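PDB 6M5M: N-acetylglucosamine-specific lectin from Saxidomus purpuratus, which binds N-acetylglucosamine in a C-type lectin domain beside a bound calcium ion, and so probably serves in carbohydrate recognition. Local coordinates for residues Arg117-Glu122 / Gln136-Gln141; Ser98-Ile103 / Gly123-Leu128. All blocks are in the same frame, centred on the assembly; numbering follows the deposited sequence.

Contact 1. Residues Arg117-Glu122 / Gln136-Gln141; sequences RPDADE and QWNDHQ. With CA (calcium ion), chain E; NAG (2-acetamido-2-deoxy-beta-D-glucopyranose), chain D.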
loop_
_atom_site.group_PDB
_atom_site.type_symbol
_atom_site.label_atom_id
_atom_site.label_comp_id
_atom_site.label_asym_id
_atom_site.label_seq_id
_atom_site.Cartn_x
_atom_site.Cartn_y
_atom_site.Cartn_z
ATOM N N ARG A 117 -0.671 -27.203 -6.235
ATOM C CA ARG A 117 0.317 -26.853 -5.191
ATOM C C ARG A 117 -0.435 -26.395 -3.943
ATOM O O ARG A 117 -1.427 -25.707 -4.103
ATOM C CB ARG A 117 1.291 -25.804 -5.721
ATOM C CG ARG A 117 2.115 -26.299 -6.897
ATOM C CD ARG A 117 3.031 -27.440 -6.520
ATOM N NE ARG A 117 3.937 -27.818 -7.579
ATOM C CZ ARG A 117 3.663 -28.726 -8.485
ATOM N NH1 ARG A 117 2.507 -29.346 -8.452
ATOM N NH2 ARG A 117 4.531 -29.015 -9.425
ATOM N N PRO A 118 -0.019 -26.763 -2.715
ATOM C CA PRO A 118 1.216 -27.495 -2.463
ATOM C C PRO A 118 1.026 -28.999 -2.683
ATOM O O PRO A 118 -0.011 -29.498 -2.380
ATOM C CB PRO A 118 1.419 -27.237 -0.974
ATOM C CG PRO A 118 0.030 -27.284 -0.452
ATOM C CD PRO A 118 -0.744 -26.511 -1.487
ATOM N N ASP A 119 2.051 -29.655 -3.218
ATOM C CA ASP A 119 1.963 -31.097 -3.587
ATOM C C ASP A 119 2.543 -31.984 -2.477
ATOM O O ASP A 119 2.531 -33.215 -2.651
ATOM C CB ASP A 119 2.640 -31.366 -4.931
ATOM C CG ASP A 119 4.092 -30.920 -5.002
ATOM O OD1 ASP A 119 4.723 -30.793 -3.950
ATOM O OD2 ASP A 119 4.571 -30.720 -6.118
ATOM N N ALA A 120 2.997 -31.391 -1.368
ATOM C CA ALA A 120 3.576 -32.112 -0.214
ATOM C C ALA A 120 3.774 -31.155 0.962
ATOM O O ALA A 120 3.915 -29.939 0.744
ATOM C CB ALA A 120 4.889 -32.752 -0.602
ATOM N N ASP A 121 3.827 -31.712 2.169
ATOM C CA ASP A 121 3.969 -30.969 3.447
ATOM C C ASP A 121 5.456 -30.709 3.739
ATOM O O ASP A 121 6.322 -31.067 2.906
ATOM C CB ASP A 121 3.264 -31.749 4.560
ATOM C CG ASP A 121 1.885 -32.256 4.159
ATOM O OD1 ASP A 121 1.017 -31.431 3.802
ATOM O OD2 ASP A 121 1.695 -33.475 4.180
ATOM N N GLU A 122 5.749 -30.093 4.888
ATOM C CA GLU A 122 7.120 -29.777 5.358
ATOM C C GLU A 122 7.966 -29.177 4.221
ATOM O O GLU A 122 9.150 -29.584 4.065
ATOM C CB GLU A 122 7.746 -31.045 5.937
ATOM C CG GLU A 122 7.003 -31.552 7.161
ATOM C CD GLU A 122 7.309 -33.004 7.495
ATOM O OE1 GLU A 122 7.237 -33.854 6.578
ATOM O OE2 GLU A 122 7.626 -33.277 8.664
ATOM N N GLN A 136 3.671 -18.394 -10.028
ATOM C CA GLN A 136 2.790 -18.605 -8.860
ATOM C C GLN A 136 3.571 -19.322 -7.743
ATOM O O GLN A 136 4.775 -19.585 -7.898
ATOM C CB GLN A 136 1.560 -19.384 -9.319
ATOM C CG GLN A 136 0.687 -18.570 -10.257
ATOM C CD GLN A 136 -0.271 -19.446 -11.016
ATOM O OE1 GLN A 136 0.118 -20.290 -11.822
ATOM N NE2 GLN A 136 -1.543 -19.229 -10.762
ATOM N N TRP A 137 2.906 -19.603 -6.630
ATOM C CA TRP A 137 3.518 -20.257 -5.441
ATOM C C TRP A 137 3.715 -21.754 -5.693
ATOM O O TRP A 137 2.818 -22.403 -6.262
ATOM C CB TRP A 137 2.653 -20.026 -4.205
ATOM C CG TRP A 137 2.331 -18.599 -3.925
ATOM C CD1 TRP A 137 2.974 -17.498 -4.393
ATOM C CD2 TRP A 137 1.303 -18.115 -3.039
ATOM N NE1 TRP A 137 2.381 -16.365 -3.898
ATOM C CE2 TRP A 137 1.363 -16.706 -3.061
ATOM C CE3 TRP A 137 0.334 -18.732 -2.233
ATOM C CZ2 TRP A 137 0.492 -15.897 -2.335
ATOM C CZ3 TRP A 137 -0.520 -17.932 -1.497
ATOM C CH2 TRP A 137 -0.429 -16.532 -1.539
ATOM N N ASN A 138 4.876 -22.275 -5.286
ATOM C CA ASN A 138 5.171 -23.725 -5.212
ATOM C C ASN A 138 5.753 -23.990 -3.823
ATOM O O ASN A 138 6.215 -23.058 -3.184
ATOM C CB ASN A 138 6.092 -24.131 -6.365
ATOM C CG ASN A 138 6.728 -25.493 -6.223
ATOM O OD1 ASN A 138 6.093 -26.508 -6.522
ATOM N ND2 ASN A 138 7.981 -25.522 -5.783
ATOM N N ASP A 139 5.623 -25.231 -3.369
ATOM C CA ASP A 139 6.268 -25.777 -2.153
ATOM C C ASP A 139 7.456 -26.628 -2.597
ATOM O O ASP A 139 7.260 -27.482 -3.512
ATOM C CB ASP A 139 5.290 -26.646 -1.351
ATOM C CG ASP A 139 4.807 -27.869 -2.116
ATOM O OD1 ASP A 139 4.023 -27.684 -3.076
ATOM O OD2 ASP A 139 5.279 -28.975 -1.779
ATOM N N HIS A 140 8.617 -26.361 -2.008
ATOM C CA HIS A 140 9.899 -27.096 -2.176
ATOM C C HIS A 140 10.222 -27.794 -0.850
ATOM O O HIS A 140 10.082 -27.124 0.173
ATOM C CB HIS A 140 11.039 -26.123 -2.587
ATOM C CG HIS A 140 12.206 -26.850 -3.167
ATOM N ND1 HIS A 140 12.057 -27.617 -4.341
ATOM C CD2 HIS A 140 13.481 -27.012 -2.769
ATOM C CE1 HIS A 140 13.198 -28.199 -4.609
ATOM N NE2 HIS A 140 14.102 -27.814 -3.704
ATOM N N GLN A 141 10.719 -29.033 -0.855
ATOM C CA GLN A 141 10.943 -29.799 0.405
ATOM C C GLN A 141 12.415 -29.750 0.843
ATOM O O GLN A 141 12.740 -30.427 1.829
ATOM C CB GLN A 141 10.420 -31.224 0.246
ATOM C CG GLN A 141 8.929 -31.371 0.555
ATOM C CD GLN A 141 8.052 -30.430 -0.239
ATOM O OE1 GLN A 141 8.116 -30.387 -1.466
ATOM N NE2 GLN A 141 7.174 -29.714 0.438
HETATM CA CA CA E . 6.894 -29.751 -3.393
HETATM C C1 NAG D . 11.006 -27.641 -9.349
HETATM C C2 NAG D . 10.818 -26.791 -8.112
HETATM C C3 NAG D . 10.206 -27.980 -7.355
HETATM C C4 NAG D . 8.986 -28.420 -8.091
HETATM C C5 NAG D . 9.191 -28.632 -9.596
HETATM C C6 NAG D . 7.860 -28.938 -10.233
HETATM C C7 NAG D . 12.028 -25.176 -6.786
HETATM C C8 NAG D . 13.335 -24.828 -6.255
HETATM N N2 NAG D . 12.036 -26.270 -7.579
HETATM O O1 NAG D . 12.248 -27.807 -9.890
HETATM O O3 NAG D . 9.834 -27.703 -6.021
HETATM O O4 NAG D . 8.446 -29.667 -7.570
HETATM O O5 NAG D . 9.877 -27.480 -10.157
HETATM O O6 NAG D . 7.079 -27.765 -10.207
HETATM O O7 NAG D . 11.035 -24.497 -6.516
HETATM O O HOH W 1 6.614 -29.004 -5.681
HETATM O O HOH W 2 9.209 -29.852 -4.168
HETATM O O HOH W 3 6.934 -31.974 -3.410
#
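Arg117 NE donates to Asn138 OD1, 2.7 Å from N to O, at an N-H...O angle of 141°. The oxygen lies near the guanidinium plane and the donor lies in the carbonyl plane of the amide, so the two edges meet although the groups are turned 63° apart. A bend at chi2 (-64°) brings the guanidinium round to this edge, and Asp119 OD2 stands over one face, 3.3 Å from NE: a salt bridge by charge alone, since no N-H points at it.

Asn138 also gives ND2 to NAG O3 at 2.9 Å, an oxygen that His140 ND1 shares by a hydrogen bond of 2.8 Å, while Arg117 NH2 holds NAG O6. Both segments carry signatures of C-type lectins: Trp137-Asn138-Asp139 is the WND motif, and Arg117-Pro118-Asp119, with its cis-proline, occupies the tripeptide place of the long loop. Together they grip calcium tightly through Asp119 OD1 (2.5 Å), Asp139 OD2 (2.4 Å), Asp139 O and Gln141 OE1, with three waters completing seven ligands. The sugar meets the metal through water: one such water donates to Asp119 OD2 and to Asn138 OD1, and also contacts NAG O4.

Toward Glu122 the fit is looser and exposed. There Gln141 NE2 bonds to Asp121 O at 2.9 Å from above the carbonyl plane, while its other bond runs to Asp139 OD2 at 3.0 Å.

Contact 2. Residues Ser98-Ile103 / Gly123-Leu128; sequences SEYRWI and GCMDYL. With NAG (2-acetamido-2-deoxy-beta-D-glucopyranose), chain D.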
loop_
_atom_site.group_PDB
_atom_site.type_symbol
_atom_site.label_atom_id
_atom_site.label_comp_id
_atom_site.label_asym_id
_atom_site.label_seq_id
_atom_site.Cartn_x
_atom_site.Cartn_y
_atom_site.Cartn_z
ATOM N N SER A 98 -0.666 -27.859 10.865
ATOM C CA SER A 98 -0.753 -28.871 9.776
ATOM C C SER A 98 -1.139 -28.190 8.450
ATOM O O SER A 98 -2.017 -28.690 7.743
ATOM C CB SER A 98 -1.725 -29.980 10.160
ATOM O OG SER A 98 -1.945 -30.904 9.096
ATOM N N GLU A 99 -0.496 -27.078 8.106
ATOM C CA GLU A 99 -0.775 -26.343 6.843
ATOM C C GLU A 99 0.362 -25.335 6.625
ATOM O O GLU A 99 1.103 -25.078 7.601
ATOM C CB GLU A 99 -2.151 -25.671 6.905
ATOM C CG GLU A 99 -2.371 -24.882 8.192
ATOM C CD GLU A 99 -3.576 -23.953 8.251
ATOM O OE1 GLU A 99 -4.511 -24.165 7.473
ATOM O OE2 GLU A 99 -3.572 -23.014 9.090
ATOM N N TYR A 100 0.519 -24.850 5.379
ATOM C CA TYR A 100 1.426 -23.719 5.008
ATOM C C TYR A 100 0.861 -22.464 5.667
ATOM O O TYR A 100 -0.350 -22.258 5.598
ATOM C CB TYR A 100 1.647 -23.630 3.480
ATOM C CG TYR A 100 2.473 -24.773 2.952
ATOM C CD1 TYR A 100 3.850 -24.776 3.095
ATOM C CD2 TYR A 100 1.877 -25.936 2.487
ATOM C CE1 TYR A 100 4.612 -25.865 2.700
ATOM C CE2 TYR A 100 2.627 -27.040 2.106
ATOM C CZ TYR A 100 3.998 -27.020 2.248
ATOM O OH TYR A 100 4.747 -28.094 1.843
ATOM N N ARG A 101 1.719 -21.696 6.344
ATOM C CA ARG A 101 1.388 -20.359 6.894
ATOM C C ARG A 101 2.475 -19.353 6.521
ATOM O O ARG A 101 3.659 -19.737 6.465
ATOM C CB ARG A 101 1.326 -20.369 8.429
ATOM C CG ARG A 101 0.653 -21.600 9.023
ATOM C CD ARG A 101 -0.847 -21.437 9.091
ATOM N NE ARG A 101 -1.189 -20.611 10.236
ATOM C CZ ARG A 101 -2.425 -20.380 10.658
ATOM N NH1 ARG A 101 -3.466 -20.903 10.024
ATOM N NH2 ARG A 101 -2.607 -19.610 11.715
ATOM N N TRP A 102 2.101 -18.088 6.438
ATOM C CA TRP A 102 3.090 -16.988 6.369
ATOM C C TRP A 102 3.968 -17.058 7.621
ATOM O O TRP A 102 3.499 -17.623 8.654
ATOM C CB TRP A 102 2.368 -15.651 6.186
ATOM C CG TRP A 102 1.599 -15.607 4.901
ATOM C CD1 TRP A 102 0.271 -15.335 4.753
ATOM C CD2 TRP A 102 2.104 -15.861 3.576
ATOM N NE1 TRP A 102 -0.091 -15.444 3.439
ATOM C CE2 TRP A 102 1.013 -15.748 2.690
ATOM C CE3 TRP A 102 3.366 -16.156 3.050
ATOM C CZ2 TRP A 102 1.150 -15.928 1.313
ATOM C CZ3 TRP A 102 3.494 -16.350 1.689
ATOM C CH2 TRP A 102 2.408 -16.219 0.832
ATOM N N ILE A 103 5.212 -16.571 7.537
ATOM C CA ILE A 103 6.213 -16.818 8.611
ATOM C C ILE A 103 5.875 -15.984 9.839
ATOM O O ILE A 103 6.441 -16.271 10.865
ATOM C CB ILE A 103 7.663 -16.605 8.147
ATOM C CG1 ILE A 103 7.922 -15.231 7.531
ATOM C CG2 ILE A 103 8.070 -17.714 7.195
ATOM C CD1 ILE A 103 9.388 -14.960 7.321
ATOM N N GLY A 123 7.400 -28.230 3.461
ATOM C CA GLY A 123 8.165 -27.438 2.479
ATOM C C GLY A 123 8.264 -25.980 2.875
ATOM O O GLY A 123 7.812 -25.612 3.942
ATOM N N CYS A 124 8.933 -25.194 2.043
ATOM C CA CYS A 124 8.980 -23.711 2.060
ATOM C C CYS A 124 8.485 -23.252 0.691
ATOM O O CYS A 124 8.576 -24.051 -0.252
ATOM C CB CYS A 124 10.366 -23.172 2.350
ATOM S SG CYS A 124 11.683 -24.159 1.606
ATOM N N MET A 125 8.026 -22.010 0.584
ATOM C CA MET A 125 7.334 -21.527 -0.635
ATOM C C MET A 125 8.269 -20.609 -1.446
ATOM O O MET A 125 9.016 -19.771 -0.879
ATOM C CB MET A 125 6.053 -20.772 -0.254
ATOM C CG MET A 125 5.225 -21.509 0.796
ATOM S SD MET A 125 3.712 -20.627 1.397
ATOM C CE MET A 125 2.965 -20.148 -0.166
ATOM N N ASP A 126 8.105 -20.709 -2.747
ATOM C CA ASP A 126 8.817 -19.823 -3.679
ATOM C C ASP A 126 7.875 -19.455 -4.819
ATOM O O ASP A 126 6.881 -20.132 -5.005
ATOM C CB ASP A 126 10.076 -20.482 -4.248
ATOM C CG ASP A 126 9.878 -21.827 -4.921
ATOM O OD1 ASP A 126 8.790 -22.320 -4.907
ATOM O OD2 ASP A 126 10.843 -22.351 -5.443
ATOM N N TYR A 127 8.123 -18.308 -5.435
ATOM C CA TYR A 127 7.496 -18.078 -6.755
ATOM C C TYR A 127 8.344 -18.928 -7.703
ATOM O O TYR A 127 9.542 -18.972 -7.542
ATOM C CB TYR A 127 7.477 -16.597 -7.128
ATOM C CG TYR A 127 6.270 -15.855 -6.627
ATOM C CD1 TYR A 127 5.109 -15.793 -7.364
ATOM C CD2 TYR A 127 6.289 -15.220 -5.408
ATOM C CE1 TYR A 127 3.996 -15.114 -6.910
ATOM C CE2 TYR A 127 5.190 -14.528 -4.944
ATOM C CZ TYR A 127 4.039 -14.474 -5.694
ATOM O OH TYR A 127 2.955 -13.804 -5.231
ATOM N N LEU A 128 7.689 -19.603 -8.630
ATOM C CA LEU A 128 8.263 -20.566 -9.592
ATOM C C LEU A 128 7.722 -20.263 -10.989
ATOM O O LEU A 128 6.474 -20.118 -11.154
ATOM C CB LEU A 128 7.905 -21.997 -9.172
ATOM C CG LEU A 128 8.409 -23.083 -10.118
ATOM C CD1 LEU A 128 9.923 -23.121 -10.135
ATOM C CD2 LEU A 128 7.850 -24.450 -9.755
HETATM C C1 NAG D . 11.006 -27.641 -9.349
HETATM C C2 NAG D . 10.818 -26.791 -8.112
HETATM C C3 NAG D . 10.206 -27.980 -7.355
HETATM C C4 NAG D . 8.986 -28.420 -8.091
HETATM C C5 NAG D . 9.191 -28.632 -9.596
HETATM C C6 NAG D . 7.860 -28.938 -10.233
HETATM C C7 NAG D . 12.028 -25.176 -6.786
HETATM C C8 NAG D . 13.335 -24.828 -6.255
HETATM N N2 NAG D . 12.036 -26.270 -7.579
HETATM O O1 NAG D . 12.248 -27.807 -9.890
HETATM O O3 NAG D . 9.834 -27.703 -6.021
HETATM O O4 NAG D . 8.446 -29.667 -7.570
HETATM O O5 NAG D . 9.877 -27.480 -10.157
HETATM O O6 NAG D . 7.079 -27.765 -10.207
HETATM O O7 NAG D . 11.035 -24.497 -6.516
#
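Gly123 meets the phenol end of Tyr100 where segment 123-128 begins. Both segments belong to the four-stranded antiparallel sheet of the C-type lectin fold, but strand 86-94 lies between them in the strand order. Their short axes stay 8.6 Å apart at an angle of 66°, and no backbone ladder joins them; side chains of 98-103 meet the Gly123 backbone and the Met125 side chain. Gly123 N gives Tyr100 OH a weak hydrogen bond of 3.1 Å; the hydroxyl has its stronger partner in Ala120 O. Gly123 CA sits at the ring edge in its plane, and Gly123 O approaches CE1 to 3.4 Å, which means that the tyrosine presents its rim to the glycine backbone.

Cys124 turns its side chain from the other segment and forms the disulfide with Cys143. Met125 follows and carries the apolar half of the contact. Its chain runs extended to SD and then bends, chi3 49°, which carries CE to within 4.1 Å of Trp102 CH2. SD lies 4.9 Å from the centroid of the Trp102 six-membered ring, 33° off the normal, a Met-aromatic contact of oblique geometry. A second, longer one involves the Tyr100 ring, and SD also touches Tyr100 CB at 4.2 Å. The thioether thus fills the interval between two aromatic side chains of strand 99-102 in a buried layer, which Trp137 extends by edge-to-face packing on Trp102.

Beyond Met125 the segment leaves strand 99-102. Asp126 points to the sugar side, with OD1 weakly bonded to Asn138 ND2, which also donates to the NAG. Tyr127 joins its hydroxyl to Asp71 OD1 and Trp137 NE1 by hydrogen bonds. Leu128 then brings its methyl CD2 to 3.4 Å from NAG O6.

In the fold
From the N terminus, strand 99-102 comes first, and contact 2 closes the long loop that leaves it when the chain returns as strand 124-130; 19 residues without helix or strand separate its two segments. Residues 117-122 lie near the end of that loop, and contact 1 starts from them. It then closes round the hairpin of strands 124-130 and 136-140, which are neighbours in the sheet. The segments alternate along the chain, so the two closures cross rather than nest. Their centres lie 7 Å apart, joined by Tyr100 OH near Ala120 O and by the backbone pair His140 N and Cys124 O. Contact 2 ties two strands of one sheet across strand 86-94; contact 1 sets the loop's end beside calcium and sugar.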